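Local atomic coordinates of SWD1-like protein (Myceliophthora thermophila, PDB entry 6E29), a protein that probably serves, through the beta-propeller domain held in this chain, as a WD-repeat scaffold subunit of the COMPASS histone H3 methyltransferase complex. Residues B[173-178]-B[190-196]; B[71-76]-B[111-116]; B[228-232]-B[276-280]. One frame throughout, in Å; residues are numbered along the deposited sequence.

Interaction 1: B[173-178]-B[190-196]; sequences KHMTTA and AGTTKGR
H174 and K194 meet at about a right angle, the aliphatic part of the lysine passing over one face of the imidazole. K194 CG lies 3.5 Å from the centroid of the H174 ring and 15° off its normal, a CH-pi contact displaced toward the ND1 side of the rim. The lysine chain bends at its second and fourth torsions, which brings NZ round to K173, where it makes a weak hydrogen bond to the carbonyl O. In the plane of the ring a water bridges H174 ND1 and T192 OG1, which would help to set the rotation of the imidazole. T192 OG1 also accepts from K194 N, which makes an ST turn, and from R196 N. The neighbouring T193 turns its hydroxyl to the other segment: with chi1 at 47°, OG1 receives M175 N at 2.9 Å and 165°, while T193 N returns a bond of 2.8 Å to M175 O. These pairs lie at the open end of the hairpin formed by strands 176-181 and 187-192, the first two strands of one propeller blade. Its register slips by one residue at a classic beta bulge, T177 and A178 both facing G191: T177 N reaches G191 O at 2.7 Å, the bond from A178 N is weak, and G191 N closes the pair on A178 O. From the bulge, T177 also meets T193, methyl against methyl, CG2 to CG2 at 3.6 Å, while T177 OG1 is hydrogen-bonded to I218 O of the next blade's first strand.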
ATOM      1  N   LYS B 173     -18.756  -8.398   8.562  1.00 36.46           N
ATOM      2  CA  LYS B 173     -17.994  -8.962   7.462  1.00 37.14           C
ATOM      3  C   LYS B 173     -17.260  -7.911   6.672  1.00 37.06           C
ATOM      4  O   LYS B 173     -16.421  -8.261   5.833  1.00 39.88           O
ATOM      5  CB  LYS B 173     -18.910  -9.748   6.547  1.00 42.07           C
ATOM      6  CG  LYS B 173     -19.509 -10.943   7.261  1.00 42.09           C
ATOM      7  CD  LYS B 173     -20.574 -11.616   6.401  1.00 45.80           C
ATOM      8  CE  LYS B 173     -21.117 -12.860   7.096  1.00 55.59           C
ATOM      9  NZ  LYS B 173     -22.159 -13.469   6.222  1.00 55.06           N
ATOM     10  N   HIS B 174     -17.550  -6.637   6.908  1.00 27.41           N
ATOM     11  CA  HIS B 174     -16.835  -5.552   6.241  1.00 26.87           C
ATOM     12  C   HIS B 174     -15.545  -5.295   6.994  1.00 28.34           C
ATOM     13  O   HIS B 174     -15.579  -4.760   8.103  1.00 35.28           O
ATOM     14  CB  HIS B 174     -17.677  -4.288   6.228  1.00 24.75           C
ATOM     15  CG  HIS B 174     -18.909  -4.389   5.410  1.00 23.94           C
ATOM     16  ND1 HIS B 174     -19.064  -3.677   4.236  1.00 28.85           N
ATOM     17  CD2 HIS B 174     -20.070  -5.073   5.601  1.00 31.66           C
ATOM     18  CE1 HIS B 174     -20.253  -3.948   3.721  1.00 29.55           C
ATOM     19  NE2 HIS B 174     -20.890  -4.781   4.537  1.00 33.29           N
ATOM     20  N   MET B 175     -14.417  -5.704   6.439  1.00 26.46           N
ATOM     21  CA  MET B 175     -13.157  -5.556   7.164  1.00 26.04           C
ATOM     22  C   MET B 175     -12.176  -4.786   6.299  1.00 24.92           C
ATOM     23  O   MET B 175     -12.186  -4.915   5.070  1.00 27.40           O
ATOM     24  CB  MET B 175     -12.587  -6.901   7.549  1.00 28.08           C
ATOM     25  CG  MET B 175     -13.607  -7.679   8.370  1.00 35.86           C
ATOM     26  SD  MET B 175     -12.957  -9.029   9.261  1.00 59.75           S
ATOM     27  CE  MET B 175     -12.188  -9.947   7.909  1.00 53.57           C
ATOM     28  N   THR B 176     -11.345  -3.963   6.935  1.00 25.30           N
ATOM     29  CA  THR B 176     -10.482  -3.072   6.187  1.00 23.39           C
ATOM     30  C   THR B 176      -9.157  -3.757   5.839  1.00 25.62           C
ATOM     31  O   THR B 176      -8.478  -4.314   6.710  1.00 29.98           O
ATOM     32  CB  THR B 176     -10.230  -1.814   7.011  1.00 25.73           C
ATOM     33  OG1 THR B 176     -11.467  -1.105   7.195  1.00 27.64           O
ATOM     34  CG2 THR B 176      -9.195  -0.918   6.373  1.00 25.08           C
ATOM     35  N   THR B 177      -8.760  -3.667   4.566  1.00 22.51           N
ATOM     36  CA  THR B 177      -7.663  -4.478   4.056  1.00 24.20           C
ATOM     37  C   THR B 177      -6.538  -3.636   3.516  1.00 26.19           C
ATOM     38  O   THR B 177      -5.469  -4.192   3.225  1.00 25.19           O
ATOM     39  CB  THR B 177      -8.152  -5.400   2.938  1.00 33.62           C
ATOM     40  OG1 THR B 177      -8.971  -4.613   2.060  1.00 31.17           O
ATOM     41  CG2 THR B 177      -8.931  -6.578   3.529  1.00 30.01           C
ATOM     42  N   ALA B 178      -6.722  -2.330   3.413  1.00 24.57           N
ATOM     43  CA  ALA B 178      -5.706  -1.466   2.834  1.00 29.20           C
ATOM     44  C   ALA B 178      -6.043  -0.077   3.310  1.00 31.77           C
ATOM     45  O   ALA B 178      -7.218   0.259   3.414  1.00 25.61           O
ATOM     46  CB  ALA B 178      -5.686  -1.490   1.280  1.00 22.93           C
ATOM     47  N   ALA B 190      -9.498   4.084   2.816  1.00 27.15           N
ATOM     48  CA  ALA B 190      -9.347   2.687   3.181  1.00 27.87           C
ATOM     49  C   ALA B 190     -10.194   1.808   2.271  1.00 23.57           C
ATOM     50  O   ALA B 190     -11.263   2.217   1.790  1.00 30.13           O
ATOM     51  CB  ALA B 190      -9.745   2.453   4.642  1.00 27.19           C
ATOM     52  N   GLY B 191      -9.676   0.625   2.015  1.00 23.29           N
ATOM     53  CA  GLY B 191     -10.390  -0.373   1.235  1.00 23.06           C
ATOM     54  C   GLY B 191     -10.811  -1.543   2.094  1.00 21.06           C
ATOM     55  O   GLY B 191     -10.166  -1.873   3.098  1.00 26.45           O
ATOM     56  N   THR B 192     -11.885  -2.228   1.664  1.00 22.59           N
ATOM     57  CA  THR B 192     -12.451  -3.281   2.472  1.00 20.53           C
ATOM     58  C   THR B 192     -12.638  -4.564   1.683  1.00 24.95           C
ATOM     59  O   THR B 192     -12.501  -4.613   0.446  1.00 27.82           O
ATOM     60  CB  THR B 192     -13.826  -2.897   3.045  1.00 31.91           C
ATOM     61  OG1 THR B 192     -14.799  -2.927   1.983  1.00 24.19           O
ATOM     62  CG2 THR B 192     -13.781  -1.514   3.739  1.00 29.60           C
ATOM     63  N   THR B 193     -12.975  -5.609   2.435  1.00 24.18           N
ATOM     64  CA  THR B 193     -13.291  -6.924   1.893  1.00 26.10           C
ATOM     65  C   THR B 193     -14.550  -6.912   1.037  1.00 27.77           C
ATOM     66  O   THR B 193     -14.820  -7.890   0.332  1.00 34.39           O
ATOM     67  CB  THR B 193     -13.485  -7.915   3.056  1.00 25.69           C
ATOM     68  OG1 THR B 193     -14.348  -7.299   4.037  1.00 31.65           O
ATOM     69  CG2 THR B 193     -12.172  -8.233   3.699  1.00 31.83           C
ATOM     70  N   LYS B 194     -15.349  -5.863   1.119  1.00 25.65           N
ATOM     71  CA  LYS B 194     -16.599  -5.792   0.379  1.00 37.77           C
ATOM     72  C   LYS B 194     -16.481  -4.837  -0.802  1.00 41.30           C
ATOM     73  O   LYS B 194     -17.496  -4.420  -1.372  1.00 27.90           O
ATOM     74  CB  LYS B 194     -17.748  -5.396   1.326  1.00 29.96           C
ATOM     75  CG  LYS B 194     -18.113  -6.440   2.410  1.00 30.20           C
ATOM     76  CD  LYS B 194     -19.001  -7.566   1.866  1.00 50.90           C
ATOM     77  CE  LYS B 194     -19.356  -8.583   2.947  1.00 51.50           C
ATOM     78  NZ  LYS B 194     -18.188  -9.492   3.205  1.00 63.16           N
ATOM     79  N   GLY B 195     -15.248  -4.496  -1.180  1.00 30.27           N
ATOM     80  CA  GLY B 195     -14.973  -3.672  -2.347  1.00 29.02           C
ATOM     81  C   GLY B 195     -15.366  -2.217  -2.180  1.00 26.82           C
ATOM     82  O   GLY B 195     -15.576  -1.508  -3.178  1.00 26.08           O
ATOM     83  N   ARG B 196     -15.424  -1.731  -0.939  1.00 25.52           N
ATOM     84  CA  ARG B 196     -15.764  -0.342  -0.707  1.00 19.45           C
ATOM     85  C   ARG B 196     -14.508   0.478  -0.455  1.00 25.47           C
ATOM     86  O   ARG B 196     -13.517  -0.028   0.063  1.00 26.25           O
ATOM     87  CB  ARG B 196     -16.719  -0.149   0.475  1.00 25.18           C
ATOM     88  CG  ARG B 196     -18.012  -1.004   0.320  1.00 30.04           C
ATOM     89  CD  ARG B 196     -18.986  -0.614   1.403  1.00 33.63           C
ATOM     90  NE  ARG B 196     -19.575   0.695   1.141  1.00 45.39           N
ATOM     91  CZ  ARG B 196     -20.580   0.877   0.284  1.00 42.72           C
ATOM     92  NH1 ARG B 196     -21.088  -0.168  -0.369  1.00 32.28           N
ATOM     93  NH2 ARG B 196     -21.062   2.095   0.064  1.00 43.73           N
TER
HETATM   94  O   HOH W   1     -16.958  -2.133   3.352  1.00 32.24           O

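Interaction 2: B[71-76]-B[111-116]; sequences TSLSWS and VYGAEL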
ATOM      1  N   THR B  71       5.549  -7.215   5.230  1.00 30.39           N
ATOM      2  CA  THR B  71       4.396  -6.925   4.400  1.00 27.56           C
ATOM      3  C   THR B  71       4.311  -5.490   3.905  1.00 32.13           C
ATOM      4  O   THR B  71       3.627  -5.256   2.907  1.00 28.98           O
ATOM      5  CB  THR B  71       3.102  -7.229   5.165  1.00 35.25           C
ATOM      6  OG1 THR B  71       3.171  -6.568   6.432  1.00 33.04           O
ATOM      7  CG2 THR B  71       2.959  -8.763   5.410  1.00 29.87           C
ATOM      8  N   SER B  72       4.974  -4.522   4.552  1.00 25.84           N
ATOM      9  CA  SER B  72       4.966  -3.162   4.022  1.00 23.67           C
ATOM     10  C   SER B  72       6.125  -2.355   4.567  1.00 24.75           C
ATOM     11  O   SER B  72       6.742  -2.699   5.588  1.00 28.38           O
ATOM     12  CB  SER B  72       3.650  -2.413   4.307  1.00 30.26           C
ATOM     13  OG  SER B  72       3.557  -2.036   5.680  1.00 31.36           O
ATOM     14  N   LEU B  73       6.447  -1.314   3.802  1.00 26.50           N
ATOM     15  CA  LEU B  73       7.515  -0.372   4.109  1.00 24.99           C
ATOM     16  C   LEU B  73       7.040   1.008   3.740  1.00 29.91           C
ATOM     17  O   LEU B  73       6.498   1.192   2.654  1.00 34.64           O
ATOM     18  CB  LEU B  73       8.790  -0.646   3.281  1.00 25.18           C
ATOM     19  CG  LEU B  73       9.389  -2.016   3.448  1.00 26.01           C
ATOM     20  CD1 LEU B  73      10.273  -2.344   2.200  1.00 33.28           C
ATOM     21  CD2 LEU B  73      10.240  -2.068   4.754  1.00 29.32           C
ATOM     22  N   SER B  74       7.305   1.975   4.613  1.00 28.15           N
ATOM     23  CA  SER B  74       6.830   3.336   4.450  1.00 25.22           C
ATOM     24  C   SER B  74       7.886   4.284   4.984  1.00 30.83           C
ATOM     25  O   SER B  74       8.275   4.177   6.152  1.00 30.61           O
ATOM     26  CB  SER B  74       5.506   3.505   5.228  1.00 32.91           C
ATOM     27  OG  SER B  74       5.066   4.843   5.252  1.00 30.99           O
ATOM     28  N   TRP B  75       8.323   5.211   4.147  1.00 29.96           N
ATOM     29  CA  TRP B  75       9.413   6.110   4.488  1.00 37.37           C
ATOM     30  C   TRP B  75       8.867   7.434   4.986  1.00 33.41           C
ATOM     31  O   TRP B  75       7.829   7.892   4.523  1.00 38.58           O
ATOM     32  CB  TRP B  75      10.287   6.410   3.285  1.00 29.82           C
ATOM     33  CG  TRP B  75      11.169   5.309   2.761  1.00 28.75           C
ATOM     34  CD1 TRP B  75      10.806   4.276   1.886  1.00 29.15           C
ATOM     35  CD2 TRP B  75      12.580   5.172   2.979  1.00 31.29           C
ATOM     36  NE1 TRP B  75      11.921   3.522   1.580  1.00 26.89           N
ATOM     37  CE2 TRP B  75      13.016   4.046   2.238  1.00 28.77           C
ATOM     38  CE3 TRP B  75      13.516   5.875   3.759  1.00 38.15           C
ATOM     39  CZ2 TRP B  75      14.350   3.610   2.247  1.00 35.66           C
ATOM     40  CZ3 TRP B  75      14.857   5.450   3.746  1.00 39.48           C
ATOM     41  CH2 TRP B  75      15.256   4.325   3.007  1.00 32.06           C
ATOM     42  N   SER B  76       9.612   8.068   5.884  1.00 32.17           N
ATOM     43  CA  SER B  76       9.249   9.402   6.347  1.00 35.72           C
ATOM     44  C   SER B  76       9.558  10.416   5.248  1.00 46.40           C
ATOM     45  O   SER B  76      10.342  10.146   4.337  1.00 41.84           O
ATOM     46  CB  SER B  76      10.012   9.774   7.627  1.00 38.73           C
ATOM     47  OG  SER B  76      11.409   9.934   7.370  1.00 42.83           O
ATOM     48  N   VAL B 111      -0.195  -7.872   9.963  1.00 35.15           N
ATOM     49  CA  VAL B 111      -0.396  -6.518   9.460  1.00 33.78           C
ATOM     50  C   VAL B 111      -0.433  -6.591   7.938  1.00 39.80           C
ATOM     51  O   VAL B 111       0.546  -7.016   7.313  1.00 31.12           O
ATOM     52  CB  VAL B 111       0.699  -5.559   9.970  1.00 35.42           C
ATOM     53  CG1 VAL B 111       0.383  -4.098   9.606  1.00 30.20           C
ATOM     54  CG2 VAL B 111       0.917  -5.696  11.527  1.00 33.69           C
ATOM     55  N   TYR B 112      -1.584  -6.254   7.334  1.00 28.39           N
ATOM     56  CA  TYR B 112      -1.624  -6.115   5.874  1.00 31.43           C
ATOM     57  C   TYR B 112      -0.648  -5.029   5.404  1.00 37.62           C
ATOM     58  O   TYR B 112       0.012  -5.156   4.374  1.00 29.07           O
ATOM     59  CB  TYR B 112      -3.030  -5.732   5.417  1.00 22.89           C
ATOM     60  CG  TYR B 112      -4.108  -6.800   5.401  1.00 26.49           C
ATOM     61  CD1 TYR B 112      -3.978  -7.956   4.614  1.00 32.35           C
ATOM     62  CD2 TYR B 112      -5.324  -6.578   6.081  1.00 27.63           C
ATOM     63  CE1 TYR B 112      -5.003  -8.887   4.547  1.00 37.42           C
ATOM     64  CE2 TYR B 112      -6.341  -7.507   6.034  1.00 34.58           C
ATOM     65  CZ  TYR B 112      -6.184  -8.646   5.250  1.00 31.09           C
ATOM     66  OH  TYR B 112      -7.179  -9.579   5.198  1.00 35.02           O
ATOM     67  N   GLY B 113      -0.596  -3.918   6.121  1.00 26.32           N
ATOM     68  CA  GLY B 113       0.300  -2.847   5.775  1.00 33.99           C
ATOM     69  C   GLY B 113       0.121  -1.694   6.733  1.00 29.80           C
ATOM     70  O   GLY B 113      -0.936  -1.509   7.370  1.00 28.96           O
ATOM     71  N   ALA B 114       1.179  -0.927   6.903  1.00 25.55           N
ATOM     72  CA  ALA B 114       1.140   0.250   7.772  1.00 32.96           C
ATOM     73  C   ALA B 114       1.777   1.434   7.047  1.00 24.62           C
ATOM     74  O   ALA B 114       2.804   1.280   6.377  1.00 28.34           O
ATOM     75  CB  ALA B 114       1.854   0.004   9.132  1.00 32.82           C
ATOM     76  N   GLU B 115       1.142   2.611   7.158  1.00 29.12           N
ATOM     77  CA  GLU B 115       1.574   3.801   6.434  1.00 25.99           C
ATOM     78  C   GLU B 115       1.853   4.920   7.413  1.00 38.21           C
ATOM     79  O   GLU B 115       1.059   5.151   8.331  1.00 32.92           O
ATOM     80  CB  GLU B 115       0.534   4.304   5.454  1.00 30.33           C
ATOM     81  CG  GLU B 115       0.441   3.459   4.193  1.00 34.78           C
ATOM     82  CD  GLU B 115       1.529   3.820   3.203  1.00 48.44           C
ATOM     83  OE1 GLU B 115       1.567   4.994   2.787  1.00 46.37           O
ATOM     84  OE2 GLU B 115       2.366   2.943   2.869  1.00 43.60           O
ATOM     85  N   LEU B 116       2.948   5.636   7.192  1.00 27.74           N
ATOM     86  CA  LEU B 116       3.260   6.805   8.034  1.00 28.30           C
ATOM     87  C   LEU B 116       2.435   8.021   7.621  1.00 34.29           C
ATOM     88  O   LEU B 116       2.122   8.230   6.447  1.00 32.57           O
ATOM     89  CB  LEU B 116       4.748   7.146   7.941  1.00 37.04           C
ATOM     90  CG  LEU B 116       5.705   6.388   8.843  1.00 40.46           C
ATOM     91  CD1 LEU B 116       7.174   6.845   8.523  1.00 44.66           C
ATOM     92  CD2 LEU B 116       5.392   6.612  10.334  1.00 35.58           C
TER
HETATM   93  O   HOH W   2       1.033  -3.399   2.432  1.00 41.53           O
HETATM   94  O   HOH W   3       5.089  -0.155   6.920  1.00 30.77           O
HETATM   95  O   HOH W   4       4.280   6.208   2.854  1.00 35.81           O
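S74 and S72 each offer a hydroxyl to a backbone N-H of strand 113-116, which runs beside strand 71-75 in nearly the same direction, 6° between the axes at a closest approach of 5.8 Å. From the backbone outward, S74 CB lies 3.7 Å from A114 O. Its OG, anti to the backbone N (chi1 173°), accepts from L116 N at 3.0 Å and 169°, touches L116 CB, and shares a water with E115 OE1. S72 repeats the scheme two residues earlier: OG takes A114 N at 2.9 Å, and a water accepts from that hydroxyl while donating to A114 O. At the start, T71 OG1 donates to V111 O at 2.8 Å. Side-chain oxygens and waters therefore do the bridging here, with no backbone-to-backbone hydrogen bond between the two strands. L116 CD1 packs against the backbone, 3.7 Å from S74 O and 3.8 Å from S76 N. Strand 71-75 bonds to strand 81-86 instead, and G113 to A127 of strand 123-128, each in its own four-stranded antiparallel sheet. Such side-by-side innermost strands of successive blades, lining the central channel, are characteristic of a beta-propeller, here one of the WD-repeat family.

Interaction 3: B[228-232]-B[276-280]; sequences RELLV and HVAFS
Strands 229-232 and 276-279 run nearly antiparallel, 163° between their directions, but their axes come no nearer than 7.8 Å and no hydrogen bond crosses, so side chains make the contact. L231 carries most of it from its strand. Its CB sits over one face of the F279 ring, 3.8 Å from the centroid and 29° off the normal, with CE2 and CZ nearest at 3.4 Å. With CG anti to the backbone N (chi1 172°) and the next torsion turning inward, CD2 lies over the centre of the same face, 4.0 Å above the plane, and reaches A278 C at 3.6 Å. V277 CG2 meets L231 CG at 3.8 Å. The outer end of the ring reaches the facing backbone, where CE2 lies 3.6 Å from E229 O. Replacing F279 by an alanine is likely to leave one side of L231 without its flat cover and open a gap beside the backbone of E229 and L230. I239 touches both L231 and V277 and adds to the apolar cluster. With no polar bond across it, this contact between two blades rests on dispersion and hydrophobic burial, and on the close fit of leucine to ring.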
ATOM      1  N   ARG B 228      -3.779  13.540  -6.028  1.00 32.91           N
ATOM      2  CA  ARG B 228      -5.008  13.849  -6.768  1.00 42.65           C
ATOM      3  C   ARG B 228      -5.610  12.628  -7.448  1.00 33.93           C
ATOM      4  O   ARG B 228      -6.780  12.691  -7.870  1.00 32.77           O
ATOM      5  CB  ARG B 228      -4.799  14.904  -7.870  1.00 42.58           C
ATOM      6  CG  ARG B 228      -4.296  16.314  -7.493  1.00 55.22           C
ATOM      7  CD  ARG B 228      -5.299  17.314  -6.901  1.00 48.89           C
ATOM      8  NE  ARG B 228      -6.468  17.686  -7.745  1.00 38.47           N
ATOM      9  CZ  ARG B 228      -6.662  18.862  -8.348  1.00 39.27           C
ATOM     10  NH1 ARG B 228      -5.784  19.852  -8.231  1.00 37.56           N
ATOM     11  NH2 ARG B 228      -7.761  19.064  -9.064  1.00 35.78           N
ATOM     12  N   GLU B 229      -4.838  11.555  -7.597  1.00 30.98           N
ATOM     13  CA  GLU B 229      -5.334  10.341  -8.235  1.00 35.42           C
ATOM     14  C   GLU B 229      -5.006   9.122  -7.386  1.00 31.73           C
ATOM     15  O   GLU B 229      -3.937   9.042  -6.771  1.00 29.74           O
ATOM     16  CB  GLU B 229      -4.747  10.161  -9.632  1.00 31.63           C
ATOM     17  CG  GLU B 229      -5.080  11.307 -10.610  1.00 50.92           C
ATOM     18  CD  GLU B 229      -4.029  12.428 -10.618  1.00 50.24           C
ATOM     19  OE1 GLU B 229      -2.961  12.299  -9.968  1.00 45.28           O
ATOM     20  OE2 GLU B 229      -4.267  13.443 -11.307  1.00 47.04           O
ATOM     21  N   LEU B 230      -5.939   8.175  -7.372  1.00 25.60           N
ATOM     22  CA  LEU B 230      -5.891   6.991  -6.533  1.00 21.11           C
ATOM     23  C   LEU B 230      -5.911   5.763  -7.451  1.00 25.40           C
ATOM     24  O   LEU B 230      -6.760   5.657  -8.338  1.00 25.11           O
ATOM     25  CB  LEU B 230      -7.093   6.949  -5.601  1.00 24.87           C
ATOM     26  CG  LEU B 230      -7.349   5.698  -4.777  1.00 23.07           C
ATOM     27  CD1 LEU B 230      -6.325   5.585  -3.636  1.00 23.97           C
ATOM     28  CD2 LEU B 230      -8.807   5.781  -4.268  1.00 25.69           C
ATOM     29  N   LEU B 231      -5.027   4.834  -7.181  1.00 22.58           N
ATOM     30  CA  LEU B 231      -4.932   3.556  -7.869  1.00 18.57           C
ATOM     31  C   LEU B 231      -5.401   2.471  -6.924  1.00 25.76           C
ATOM     32  O   LEU B 231      -5.006   2.433  -5.755  1.00 21.30           O
ATOM     33  CB  LEU B 231      -3.458   3.335  -8.279  1.00 22.25           C
ATOM     34  CG  LEU B 231      -2.993   2.003  -8.849  1.00 20.98           C
ATOM     35  CD1 LEU B 231      -3.700   1.812 -10.166  1.00 20.60           C
ATOM     36  CD2 LEU B 231      -1.442   2.120  -9.061  1.00 18.23           C
ATOM     37  N   VAL B 232      -6.230   1.575  -7.434  1.00 22.31           N
ATOM     38  CA  VAL B 232      -6.908   0.583  -6.614  1.00 22.68           C
ATOM     39  C   VAL B 232      -6.762  -0.786  -7.280  1.00 20.65           C
ATOM     40  O   VAL B 232      -7.097  -0.931  -8.442  1.00 23.54           O
ATOM     41  CB  VAL B 232      -8.402   0.875  -6.448  1.00 25.05           C
ATOM     42  CG1 VAL B 232      -9.029  -0.221  -5.536  1.00 27.08           C
ATOM     43  CG2 VAL B 232      -8.653   2.288  -5.890  1.00 20.04           C
ATOM     44  N   HIS B 276       0.222  -7.080  -7.756  1.00 26.76           N
ATOM     45  CA  HIS B 276       0.502  -5.782  -7.170  0.51 24.60           C
ATOM     46  C   HIS B 276       0.501  -4.742  -8.281  1.00 19.75           C
ATOM     47  O   HIS B 276       0.686  -5.065  -9.453  1.00 22.53           O
ATOM     48  CB  HIS B 276       1.842  -5.821  -6.397  0.51 26.04           C
ATOM     49  CG  HIS B 276       1.715  -6.482  -5.063  0.51 20.36           C
ATOM     50  ND1 HIS B 276       2.059  -7.795  -4.825  0.51 28.43           N
ATOM     51  CD2 HIS B 276       1.158  -6.028  -3.914  0.51 20.85           C
ATOM     52  CE1 HIS B 276       1.767  -8.108  -3.572  0.51 23.06           C
ATOM     53  NE2 HIS B 276       1.205  -7.058  -3.002  0.51 26.68           N
ATOM     54  N   VAL B 277       0.295  -3.478  -7.900  1.00 18.69           N
ATOM     55  CA  VAL B 277       0.236  -2.393  -8.866  1.00 20.85           C
ATOM     56  C   VAL B 277       1.030  -1.224  -8.314  1.00 27.03           C
ATOM     57  O   VAL B 277       1.249  -1.127  -7.103  1.00 22.35           O
ATOM     58  CB  VAL B 277      -1.196  -1.925  -9.141  1.00 21.77           C
ATOM     59  CG1 VAL B 277      -1.976  -3.143  -9.809  1.00 19.67           C
ATOM     60  CG2 VAL B 277      -1.891  -1.472  -7.791  1.00 20.51           C
ATOM     61  N   ALA B 278       1.412  -0.314  -9.223  1.00 19.39           N
ATOM     62  CA  ALA B 278       2.209   0.863  -8.865  1.00 21.00           C
ATOM     63  C   ALA B 278       2.068   1.984  -9.896  1.00 21.49           C
ATOM     64  O   ALA B 278       1.988   1.735 -11.097  1.00 19.74           O
ATOM     65  CB  ALA B 278       3.688   0.493  -8.701  1.00 23.55           C
ATOM     66  N   PHE B 279       2.108   3.226  -9.409  1.00 21.82           N
ATOM     67  CA  PHE B 279       2.179   4.426 -10.220  1.00 16.80           C
ATOM     68  C   PHE B 279       3.629   4.756 -10.498  1.00 18.42           C
ATOM     69  O   PHE B 279       4.444   4.749  -9.568  1.00 23.05           O
ATOM     70  CB  PHE B 279       1.649   5.636  -9.454  1.00 17.48           C
ATOM     71  CG  PHE B 279       0.117   5.853  -9.516  1.00 19.18           C
ATOM     72  CD1 PHE B 279      -0.559   5.852 -10.704  1.00 22.83           C
ATOM     73  CD2 PHE B 279      -0.565   6.184  -8.341  1.00 24.41           C
ATOM     74  CE1 PHE B 279      -1.953   6.111 -10.766  1.00 19.37           C
ATOM     75  CE2 PHE B 279      -1.977   6.432  -8.355  1.00 23.51           C
ATOM     76  CZ  PHE B 279      -2.663   6.414  -9.588  1.00 26.82           C
ATOM     77  N   SER B 280       3.896   5.272 -11.700  1.00 21.74           N
ATOM     78  CA  SER B 280       5.226   5.797 -11.995  1.00 19.12           C
ATOM     79  C   SER B 280       5.401   7.161 -11.315  1.00 17.47           C
ATOM     80  O   SER B 280       4.459   7.730 -10.749  1.00 23.02           O
ATOM     81  CB  SER B 280       5.456   5.893 -13.507  1.00 21.96           C
ATOM     82  OG  SER B 280       4.640   6.918 -14.101  1.00 21.32           O
TER

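In the fold
Along the chain the contacts follow in series: interaction 2, then interaction 1, then interaction 3. All belong to one seven-bladed propeller, their centres 16 to 17 Å apart. Interaction 1 lies within a blade, between its first two strands; interaction 2 joins the first strands of two successive blades; interaction 3 sets the second strand of one blade against the first of the next. Interactions 1 and 2 touch, T177 O lying 3.6 Å from Y112 CB, because strands 111-117 and 176-181 begin neighbouring blades. Interaction 3 stays about 7 Å from both at the nearest atoms. Together they illustrate hydrogen-bonded cohesion within blades and both hydroxyl-mediated and apolar packing between them.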